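Local coordinates for spike protein P1 (Pseudoalteromonas phage pm2, PDB 2VVD), which forms the spikes at the fivefold vertices of the virion and binds the host receptor through the C-terminal domain described here, at residues E8-F13 against F154-S159; R19-Q24 against Y147-T152; P37-D42 against V127-T132. One frame throughout, in Å; residues are numbered along the deposited sequence.

Contact 1 (E8-F13 against F154-S159); sequences EEIRVF and FIEVYS. With CA (calcium ion), chain C.
R11 and S159 face each other as a hydrogen-bonded pair where strand 11-15, an outermost strand of a four-stranded antiparallel sheet, lies along strand 152-159. It is one of the two facing sheets of this receptor-binding domain, a jelly-roll beta sandwich. R11 N gives its hydrogen to S159 O at 2.9 Å, and S159 N returns a bond to R11 O. Two residues on, F13 N reaches V157 O at 2.9 Å with an N-H...O angle of 164°. V12 and Y158 form the non-hydrogen-bonded pair between these links, where the CA of Y158 comes within 3.2 Å of R11 O in a CA-H...O contact.

The F13 side chain runs outward from CB, 3.7 Å from V157 O. With CG anti to the carbonyl carbon (chi1 -72°), the ring runs along the partner strand from V157 toward S159, and its rim does the touching: CD2 meets the CA of Y158, and CE2 meets the CB of S159. At the far end, CZ sits over one face of the R11 guanidinium, offset toward its rim, while R11 NH1 is held by the carbonyl of L164. Beyond the pair, F13 also packs on I41 and F39 of the other sheet.

On the face that carries V12 and Y158, the extended E156 chain crosses V12 at about a right angle, and its CG touches V12 CG1. E156 and I155 before it both face R57, a classic beta bulge at the corner of the strand. Upstream, E9 turns away to a calcium ion that also takes the carbonyl of D7; E9 OE1 binds the metal at 2.6 Å, and E9 OE2 accepts from the backbone N of G168 and from water 1, itself a calcium ligand.

Contact 2 (R19-Q24 against Y147-T152); sequences RAKYAQ and YDESFT
The carbonyl oxygen of A20 is gripped twice by S150: S150 N donates over 2.8 Å with a nearly straight N-H...O angle of 167°, and S150 OG donates over 2.7 Å from above the carbonyl plane. That hydroxyl sits between the S150 backbone N and carbonyl carbon (chi1 72°), from where it also accepts from T152 N, making an ST turn. S150 CB lies over the centre of one face of the Y22 ring, 3.5 Å from the centroid, in a CH-pi contact. The phenol end runs on past it, OH touching F151 CE2 and bonding to H144.

R19 bends at chi3, bringing NH1 to S150 O at 3.0 Å, again above the carbonyl plane. E149 OE1 lies out of the guanidinium plane, 4.0 Å from R19 NE, a long salt bridge by charge alone; NH2 makes a salt bridge with D66. Water 3 ties R19 N to E149 OE1. Further along, Y22 N meets D148 O, and Y147 N meets Y22 O at 2.7 Å.

With a single backbone bridge, K21 to E149, the two irregular loops are zipped by main-chain bonds at one end of a jelly-roll beta sandwich.

Contact 3 (P37-D42 against V127-T132); sequences PFFDID and VFPVET
The F39 ring takes V127 on one face: CB sits 3.8 Å from the ring centroid, 19° off the normal and shifted toward the rim, in a CH-pi contact. P129 CG lies at the ring's edge, near its plane. F39 and V127 run side by side, and V127 CG1 comes within 3.6 Å of F39 CE2. Because F39 CG stands between its backbone N and carbonyl carbon (chi1 70°), the ring leans over V127, and V157 of the other sheet packs near its CZ.

F38 and F128 pair on the other side of the strands, their rings oblique with planes at 64°; the closest contact is F38 CB to F128 CE1, 3.7 Å. R126 makes a cation-pi contact with F38.

Two bonds join the backbones: F39 N to V127 O at 3.1 Å, in the carbonyl plane, and V127 N to F39 O at 2.9 Å. Toward P37 and P129 the two backbones part, and water 4 spans the gap, donating to P37 O and, at 2.6 Å, to P129 O. The arrangement is that of an antiparallel edge pair, strand 39-43 beside strand 123-131, with F39 and V127 facing the interior of the jelly-roll sandwich.

Overall arrangement
Contacts 1 and 3 are counterparts: each joins an outermost strand to its antiparallel neighbour in one of the two sheets, and they meet in the core, where V157 packs on F39, F13 on I41, and F154 on P129. Contact 3 is the more buried and largely apolar. Contact 1 is only partly buried and runs out to a surface calcium site. Contact 2, on the far side of the domain centre from contact 1, joins loops rather than strands and relies on polar and main-chain bonds. It reaches both sheets: A20 touches F154, T152 OG1 probably hydrogen-bonds to E131 OE1, and A23 N to E131 O, at the end of strand 123-131.

Contact 1 (E8-F13 against F154-S159)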
loop_
_atom_site.group_PDB
_atom_site.type_symbol
_atom_site.label_atom_id
_atom_site.label_comp_id
_atom_site.label_asym_id
_atom_site.label_seq_id
_atom_site.Cartn_x
_atom_site.Cartn_y
_atom_site.Cartn_z
ATOM N N GLU A 8 18.078 13.707 -7.771
ATOM C CA GLU A 8 17.379 12.946 -6.744
ATOM C C GLU A 8 16.724 11.737 -7.421
ATOM O O GLU A 8 15.615 11.835 -7.949
ATOM C CB GLU A 8 16.333 13.816 -6.032
ATOM C CG GLU A 8 15.545 13.077 -4.943
ATOM C CD GLU A 8 14.651 13.980 -4.099
ATOM O OE1 GLU A 8 15.009 15.156 -3.865
ATOM O OE2 GLU A 8 13.590 13.499 -3.646
ATOM N N GLU A 9 17.418 10.602 -7.416
ATOM C CA GLU A 9 16.940 9.415 -8.130
ATOM C C GLU A 9 15.705 8.793 -7.459
ATOM O O GLU A 9 15.532 8.865 -6.239
ATOM C CB GLU A 9 18.051 8.363 -8.267
ATOM C CG GLU A 9 19.208 8.777 -9.191
ATOM C CD GLU A 9 20.356 9.482 -8.473
ATOM O OE1 GLU A 9 20.263 9.723 -7.252
ATOM O OE2 GLU A 9 21.363 9.794 -9.141
ATOM N N ILE A 10 14.849 8.199 -8.281
ATOM C CA ILE A 10 13.658 7.499 -7.814
ATOM C C ILE A 10 13.622 6.130 -8.475
ATOM O O ILE A 10 13.611 6.029 -9.702
ATOM C CB ILE A 10 12.355 8.263 -8.167
ATOM C CG1 ILE A 10 12.384 9.691 -7.604
ATOM C CG2 ILE A 10 11.125 7.512 -7.638
ATOM C CD1 ILE A 10 12.514 9.771 -6.071
ATOM N N ARG A 11 13.635 5.078 -7.665
ATOM C CA ARG A 11 13.412 3.735 -8.178
ATOM C C ARG A 11 11.928 3.397 -8.081
ATOM O O ARG A 11 11.415 3.152 -6.989
ATOM C CB ARG A 11 14.229 2.710 -7.401
ATOM C CG ARG A 11 13.970 1.285 -7.848
ATOM C CD ARG A 11 15.072 0.366 -7.400
ATOM N NE ARG A 11 14.747 -1.028 -7.680
ATOM C CZ ARG A 11 15.399 -2.072 -7.176
ATOM N NH1 ARG A 11 16.429 -1.896 -6.352
ATOM N NH2 ARG A 11 15.016 -3.302 -7.495
ATOM N N VAL A 12 11.249 3.385 -9.227
ATOM C CA VAL A 12 9.840 3.005 -9.288
ATOM C C VAL A 12 9.719 1.488 -9.307
ATOM O O VAL A 12 10.401 0.820 -10.086
ATOM C CB VAL A 12 9.144 3.560 -10.549
ATOM C CG1 VAL A 12 7.657 3.251 -10.506
ATOM C CG2 VAL A 12 9.377 5.063 -10.675
ATOM N N PHE A 13 8.853 0.951 -8.451
ATOM C CA PHE A 13 8.550 -0.485 -8.448
ATOM C C PHE A 13 7.277 -0.799 -9.239
ATOM O O PHE A 13 7.253 -1.748 -10.024
ATOM C CB PHE A 13 8.416 -1.002 -7.012
ATOM C CG PHE A 13 9.721 -1.082 -6.281
ATOM C CD1 PHE A 13 10.614 -2.117 -6.541
ATOM C CD2 PHE A 13 10.067 -0.123 -5.343
ATOM C CE1 PHE A 13 11.825 -2.193 -5.873
ATOM C CE2 PHE A 13 11.278 -0.196 -4.669
ATOM C CZ PHE A 13 12.157 -1.229 -4.937
ATOM N N PHE A 154 -2.741 3.519 -4.536
ATOM C CA PHE A 154 -1.289 3.604 -4.584
ATOM C C PHE A 154 -0.870 4.053 -5.976
ATOM O O PHE A 154 -0.615 3.228 -6.863
ATOM C CB PHE A 154 -0.651 2.257 -4.225
ATOM C CG PHE A 154 -0.843 1.873 -2.789
ATOM C CD1 PHE A 154 0.152 2.119 -1.853
ATOM C CD2 PHE A 154 -2.033 1.289 -2.365
ATOM C CE1 PHE A 154 -0.031 1.782 -0.525
ATOM C CE2 PHE A 154 -2.224 0.948 -1.039
ATOM C CZ PHE A 154 -1.222 1.196 -0.116
ATOM N N ILE A 155 -0.805 5.373 -6.148
ATOM C CA ILE A 155 -0.440 6.004 -7.425
ATOM C C ILE A 155 0.896 5.464 -7.944
ATOM O O ILE A 155 1.030 5.125 -9.120
ATOM C CB ILE A 155 -0.347 7.555 -7.299
ATOM C CG1 ILE A 155 -1.653 8.155 -6.754
ATOM C CG2 ILE A 155 -0.027 8.194 -8.652
ATOM C CD1 ILE A 155 -2.885 7.832 -7.575
ATOM N N GLU A 156 1.869 5.364 -7.045
ATOM C CA GLU A 156 3.180 4.843 -7.379
ATOM C C GLU A 156 3.853 4.298 -6.125
ATOM O O GLU A 156 3.819 4.941 -5.079
ATOM C CB GLU A 156 4.012 5.963 -7.992
ATOM C CG GLU A 156 5.445 5.605 -8.313
ATOM C CD GLU A 156 6.126 6.676 -9.128
ATOM O OE1 GLU A 156 5.790 6.818 -10.321
ATOM O OE2 GLU A 156 6.995 7.377 -8.578
ATOM N N VAL A 157 4.431 3.102 -6.222
ATOM C CA VAL A 157 5.292 2.577 -5.162
ATOM C C VAL A 157 6.733 2.759 -5.606
ATOM O O VAL A 157 7.085 2.448 -6.744
ATOM C CB VAL A 157 5.021 1.095 -4.854
ATOM C CG1 VAL A 157 6.019 0.575 -3.802
ATOM C CG2 VAL A 157 3.582 0.895 -4.388
ATOM N N TYR A 158 7.565 3.272 -4.705
ATOM C CA TYR A 158 8.930 3.652 -5.061
ATOM C C TYR A 158 9.849 3.681 -3.853
ATOM O O TYR A 158 9.408 3.544 -2.707
ATOM C CB TYR A 158 8.938 5.032 -5.734
ATOM C CG TYR A 158 8.577 6.180 -4.802
ATOM C CD1 TYR A 158 9.566 6.925 -4.166
ATOM C CD2 TYR A 158 7.249 6.511 -4.553
ATOM C CE1 TYR A 158 9.241 7.978 -3.313
ATOM C CE2 TYR A 158 6.915 7.557 -3.700
ATOM C CZ TYR A 158 7.913 8.289 -3.086
ATOM O OH TYR A 158 7.580 9.330 -2.240
ATOM N N SER A 159 11.135 3.855 -4.140
ATOM C CA SER A 159 12.160 4.090 -3.134
ATOM C C SER A 159 13.116 5.168 -3.644
ATOM O O SER A 159 13.556 5.126 -4.791
ATOM C CB SER A 159 12.933 2.803 -2.845
ATOM O OG SER A 159 14.003 3.033 -1.933
HETATM CA CA CA C . 21.436 11.517 -5.725
HETATM O O HOH W 1 23.202 10.758 -7.556
HETATM O O HOH W 2 21.903 9.731 -4.360
#

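Contact 2 (R19-Q24 against Y147-T152)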
loop_
_atom_site.group_PDB
_atom_site.type_symbol
_atom_site.label_atom_id
_atom_site.label_comp_id
_atom_site.label_asym_id
_atom_site.label_seq_id
_atom_site.Cartn_x
_atom_site.Cartn_y
_atom_site.Cartn_z
ATOM N N ARG A 19 -8.181 1.435 -7.542
ATOM C CA ARG A 19 -8.282 1.636 -6.107
ATOM C C ARG A 19 -7.832 0.390 -5.356
ATOM O O ARG A 19 -8.209 -0.730 -5.712
ATOM C CB ARG A 19 -9.719 1.950 -5.719
ATOM C CG ARG A 19 -10.230 3.271 -6.249
ATOM C CD ARG A 19 -11.481 3.670 -5.516
ATOM N NE ARG A 19 -12.693 3.275 -6.203
ATOM C CZ ARG A 19 -13.834 2.919 -5.617
ATOM N NH1 ARG A 19 -13.961 2.836 -4.298
ATOM N NH2 ARG A 19 -14.865 2.617 -6.380
ATOM N N ALA A 20 -7.027 0.592 -4.319
ATOM C CA ALA A 20 -6.519 -0.512 -3.517
ATOM C C ALA A 20 -7.649 -1.110 -2.689
ATOM O O ALA A 20 -8.583 -0.410 -2.291
ATOM C CB ALA A 20 -5.397 -0.045 -2.622
ATOM N N LYS A 21 -7.561 -2.409 -2.437
ATOM C CA LYS A 21 -8.604 -3.104 -1.695
ATOM C C LYS A 21 -8.340 -3.078 -0.194
ATOM O O LYS A 21 -7.187 -2.975 0.246
ATOM C CB LYS A 21 -8.755 -4.541 -2.198
ATOM C CG LYS A 21 -9.277 -4.610 -3.626
ATOM C CD LYS A 21 -9.393 -6.029 -4.143
ATOM C CE LYS A 21 -9.862 -6.008 -5.596
ATOM N NZ LYS A 21 -10.108 -7.350 -6.181
ATOM N N TYR A 22 -9.431 -3.122 0.575
ATOM C CA TYR A 22 -9.369 -3.356 2.009
ATOM C C TYR A 22 -8.832 -4.763 2.211
ATOM O O TYR A 22 -9.273 -5.692 1.532
ATOM C CB TYR A 22 -10.760 -3.286 2.649
ATOM C CG TYR A 22 -11.500 -1.969 2.503
ATOM C CD1 TYR A 22 -11.170 -0.876 3.291
ATOM C CD2 TYR A 22 -12.550 -1.836 1.602
ATOM C CE1 TYR A 22 -11.853 0.327 3.171
ATOM C CE2 TYR A 22 -13.239 -0.641 1.467
ATOM C CZ TYR A 22 -12.884 0.438 2.259
ATOM O OH TYR A 22 -13.549 1.628 2.139
ATOM N N ALA A 23 -7.881 -4.929 3.123
ATOM C CA ALA A 23 -7.377 -6.263 3.442
ATOM C C ALA A 23 -6.854 -6.334 4.864
ATOM O O ALA A 23 -6.085 -5.475 5.294
ATOM C CB ALA A 23 -6.282 -6.673 2.458
ATOM N N GLN A 24 -7.287 -7.364 5.590
ATOM C CA GLN A 24 -6.694 -7.712 6.875
ATOM C C GLN A 24 -5.518 -8.637 6.570
ATOM O O GLN A 24 -5.395 -9.133 5.444
ATOM C CB GLN A 24 -7.726 -8.402 7.774
ATOM C CG GLN A 24 -8.985 -7.568 8.018
ATOM C CD GLN A 24 -9.924 -8.184 9.053
ATOM O OE1 GLN A 24 -9.837 -7.882 10.244
ATOM N NE2 GLN A 24 -10.821 -9.053 8.601
ATOM N N TYR A 147 -11.747 -6.787 1.151
ATOM C CA TYR A 147 -11.538 -7.147 -0.258
ATOM C C TYR A 147 -12.365 -6.343 -1.281
ATOM O O TYR A 147 -12.233 -6.571 -2.481
ATOM C CB TYR A 147 -11.679 -8.661 -0.484
ATOM C CG TYR A 147 -10.724 -9.482 0.363
ATOM C CD1 TYR A 147 -9.347 -9.327 0.240
ATOM C CD2 TYR A 147 -11.197 -10.416 1.279
ATOM C CE1 TYR A 147 -8.458 -10.080 1.017
ATOM C CE2 TYR A 147 -10.318 -11.176 2.054
ATOM C CZ TYR A 147 -8.952 -10.999 1.918
ATOM O OH TYR A 147 -8.079 -11.744 2.683
ATOM N N ASP A 148 -13.200 -5.409 -0.827
ATOM C CA ASP A 148 -13.763 -4.395 -1.728
ATOM C C ASP A 148 -12.699 -3.352 -2.012
ATOM O O ASP A 148 -11.753 -3.201 -1.245
ATOM C CB ASP A 148 -14.979 -3.693 -1.114
ATOM C CG ASP A 148 -16.185 -4.607 -0.994
ATOM O OD1 ASP A 148 -16.186 -5.674 -1.637
ATOM O OD2 ASP A 148 -17.129 -4.258 -0.254
ATOM N N GLU A 149 -12.862 -2.628 -3.115
ATOM C CA GLU A 149 -11.997 -1.491 -3.403
ATOM C C GLU A 149 -12.319 -0.372 -2.421
ATOM O O GLU A 149 -13.487 -0.043 -2.198
ATOM C CB GLU A 149 -12.162 -1.022 -4.851
ATOM C CG GLU A 149 -11.437 -1.924 -5.859
ATOM C CD GLU A 149 -11.531 -1.428 -7.287
ATOM O OE1 GLU A 149 -12.273 -0.464 -7.549
ATOM O OE2 GLU A 149 -10.858 -2.015 -8.158
ATOM N N SER A 150 -11.270 0.183 -1.824
ATOM C CA SER A 150 -11.384 1.216 -0.797
ATOM C C SER A 150 -11.342 2.586 -1.450
ATOM O O SER A 150 -11.461 2.683 -2.657
ATOM C CB SER A 150 -10.222 1.081 0.192
ATOM O OG SER A 150 -9.017 1.496 -0.426
ATOM N N PHE A 151 -11.154 3.636 -0.648
ATOM C CA PHE A 151 -10.999 5.009 -1.153
ATOM C C PHE A 151 -9.521 5.394 -1.318
ATOM O O PHE A 151 -9.187 6.574 -1.486
ATOM C CB PHE A 151 -11.696 5.990 -0.205
ATOM C CG PHE A 151 -13.134 5.650 0.056
ATOM C CD1 PHE A 151 -14.116 5.992 -0.859
ATOM C CD2 PHE A 151 -13.502 4.966 1.207
ATOM C CE1 PHE A 151 -15.445 5.666 -0.628
ATOM C CE2 PHE A 151 -14.827 4.636 1.444
ATOM C CZ PHE A 151 -15.800 4.989 0.528
ATOM N N THR A 152 -8.649 4.387 -1.283
ATOM C CA THR A 152 -7.209 4.574 -1.308
ATOM C C THR A 152 -6.610 4.000 -2.586
ATOM O O THR A 152 -6.959 2.893 -2.999
ATOM C CB THR A 152 -6.559 3.873 -0.100
ATOM O OG1 THR A 152 -7.131 4.393 1.107
ATOM C CG2 THR A 152 -5.038 4.081 -0.098
HETATM O O HOH W 3 -10.511 1.348 -9.308
#

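Contact 3 (P37-D42 against V127-T132)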
loop_
_atom_site.group_PDB
_atom_site.type_symbol
_atom_site.label_atom_id
_atom_site.label_comp_id
_atom_site.label_asym_id
_atom_site.label_seq_id
_atom_site.Cartn_x
_atom_site.Cartn_y
_atom_site.Cartn_z
ATOM N N PRO A 37 -3.656 -6.733 -6.273
ATOM C CA PRO A 37 -2.412 -6.531 -7.008
ATOM C C PRO A 37 -1.201 -6.400 -6.101
ATOM O O PRO A 37 -1.314 -5.949 -4.961
ATOM C CB PRO A 37 -2.662 -5.219 -7.754
ATOM C CG PRO A 37 -4.111 -5.186 -7.941
ATOM C CD PRO A 37 -4.686 -5.772 -6.703
ATOM N N PHE A 38 -0.049 -6.787 -6.628
ATOM C CA PHE A 38 1.193 -6.829 -5.865
ATOM C C PHE A 38 2.354 -6.440 -6.753
ATOM O O PHE A 38 2.202 -6.254 -7.958
ATOM C CB PHE A 38 1.438 -8.251 -5.360
ATOM C CG PHE A 38 1.527 -9.266 -6.467
ATOM C CD1 PHE A 38 2.740 -9.524 -7.101
ATOM C CD2 PHE A 38 0.393 -9.932 -6.905
ATOM C CE1 PHE A 38 2.819 -10.441 -8.138
ATOM C CE2 PHE A 38 0.468 -10.851 -7.939
ATOM C CZ PHE A 38 1.683 -11.107 -8.553
ATOM N N PHE A 39 3.527 -6.328 -6.149
ATOM C CA PHE A 39 4.761 -6.298 -6.905
ATOM C C PHE A 39 5.811 -7.071 -6.129
ATOM O O PHE A 39 5.706 -7.202 -4.911
ATOM C CB PHE A 39 5.197 -4.859 -7.183
ATOM C CG PHE A 39 5.661 -4.115 -5.970
ATOM C CD1 PHE A 39 7.003 -4.128 -5.608
ATOM C CD2 PHE A 39 4.764 -3.380 -5.204
ATOM C CE1 PHE A 39 7.445 -3.432 -4.489
ATOM C CE2 PHE A 39 5.197 -2.673 -4.084
ATOM C CZ PHE A 39 6.539 -2.706 -3.722
ATOM N N ASP A 40 6.798 -7.601 -6.843
ATOM C CA ASP A 40 7.910 -8.332 -6.221
ATOM C C ASP A 40 9.160 -7.463 -6.139
ATOM O O ASP A 40 9.444 -6.674 -7.044
ATOM C CB ASP A 40 8.229 -9.613 -7.011
ATOM C CG ASP A 40 7.118 -10.649 -6.921
ATOM O OD1 ASP A 40 6.313 -10.579 -5.971
ATOM O OD2 ASP A 40 7.047 -11.527 -7.806
ATOM N N ILE A 41 9.893 -7.605 -5.042
ATOM C CA ILE A 41 11.201 -6.979 -4.890
ATOM C C ILE A 41 12.249 -8.060 -4.614
ATOM O O ILE A 41 12.127 -8.851 -3.662
ATOM C CB ILE A 41 11.204 -5.900 -3.780
ATOM C CG1 ILE A 41 12.603 -5.280 -3.631
ATOM C CG2 ILE A 41 10.708 -6.464 -2.458
ATOM C CD1 ILE A 41 12.622 -4.002 -2.813
ATOM N N ASP A 42 13.261 -8.100 -5.475
ATOM C CA ASP A 42 14.372 -9.022 -5.336
ATOM C C ASP A 42 15.461 -8.345 -4.515
ATOM O O ASP A 42 16.183 -7.479 -5.014
ATOM C CB ASP A 42 14.908 -9.404 -6.711
ATOM C CG ASP A 42 15.878 -10.561 -6.658
ATOM O OD1 ASP A 42 16.302 -10.944 -5.547
ATOM O OD2 ASP A 42 16.212 -11.098 -7.735
ATOM N N VAL A 127 4.983 -8.007 -2.262
ATOM C CA VAL A 127 4.488 -6.846 -1.529
ATOM C C VAL A 127 3.059 -6.529 -1.963
ATOM O O VAL A 127 2.807 -6.325 -3.149
ATOM C CB VAL A 127 5.376 -5.600 -1.796
ATOM C CG1 VAL A 127 4.908 -4.405 -0.953
ATOM C CG2 VAL A 127 6.856 -5.912 -1.523
ATOM N N PHE A 128 2.134 -6.490 -1.005
ATOM C CA PHE A 128 0.744 -6.120 -1.269
ATOM C C PHE A 128 0.442 -4.730 -0.722
ATOM O O PHE A 128 0.381 -4.549 0.496
ATOM C CB PHE A 128 -0.217 -7.131 -0.643
ATOM C CG PHE A 128 -0.107 -8.509 -1.228
ATOM C CD1 PHE A 128 -0.804 -8.843 -2.384
ATOM C CD2 PHE A 128 0.700 -9.471 -0.628
ATOM C CE1 PHE A 128 -0.699 -10.112 -2.925
ATOM C CE2 PHE A 128 0.807 -10.735 -1.164
ATOM C CZ PHE A 128 0.110 -11.060 -2.316
ATOM N N PRO A 129 0.276 -3.734 -1.617
ATOM C CA PRO A 129 -0.237 -2.444 -1.189
ATOM C C PRO A 129 -1.723 -2.544 -0.882
ATOM O O PRO A 129 -2.498 -2.915 -1.758
ATOM C CB PRO A 129 0.008 -1.530 -2.407
ATOM C CG PRO A 129 0.846 -2.303 -3.345
ATOM C CD PRO A 129 0.587 -3.738 -3.056
ATOM N N VAL A 130 -2.115 -2.230 0.347
ATOM C CA VAL A 130 -3.510 -2.367 0.759
ATOM C C VAL A 130 -3.973 -1.207 1.626
ATOM O O VAL A 130 -3.164 -0.418 2.106
ATOM C CB VAL A 130 -3.744 -3.687 1.540
ATOM C CG1 VAL A 130 -3.427 -4.898 0.658
ATOM C CG2 VAL A 130 -2.929 -3.711 2.842
ATOM N N GLU A 131 -5.288 -1.108 1.799
ATOM C CA GLU A 131 -5.885 -0.243 2.811
ATOM C C GLU A 131 -6.255 -1.124 4.005
ATOM O O GLU A 131 -6.954 -2.114 3.847
ATOM C CB GLU A 131 -7.122 0.470 2.240
ATOM C CG GLU A 131 -7.905 1.324 3.246
ATOM C CD GLU A 131 -7.039 2.316 3.996
ATOM O OE1 GLU A 131 -6.461 3.219 3.359
ATOM O OE2 GLU A 131 -6.933 2.194 5.236
ATOM N N THR A 132 -5.773 -0.781 5.192
ATOM C CA THR A 132 -6.034 -1.593 6.380
ATOM C C THR A 132 -7.264 -1.146 7.185
ATOM O O THR A 132 -7.761 -1.906 8.004
ATOM C CB THR A 132 -4.816 -1.638 7.328
ATOM O OG1 THR A 132 -4.648 -0.370 7.971
ATOM C CG2 THR A 132 -3.547 -2.022 6.568
HETATM O O HOH W 4 -2.873 -3.775 -4.226
#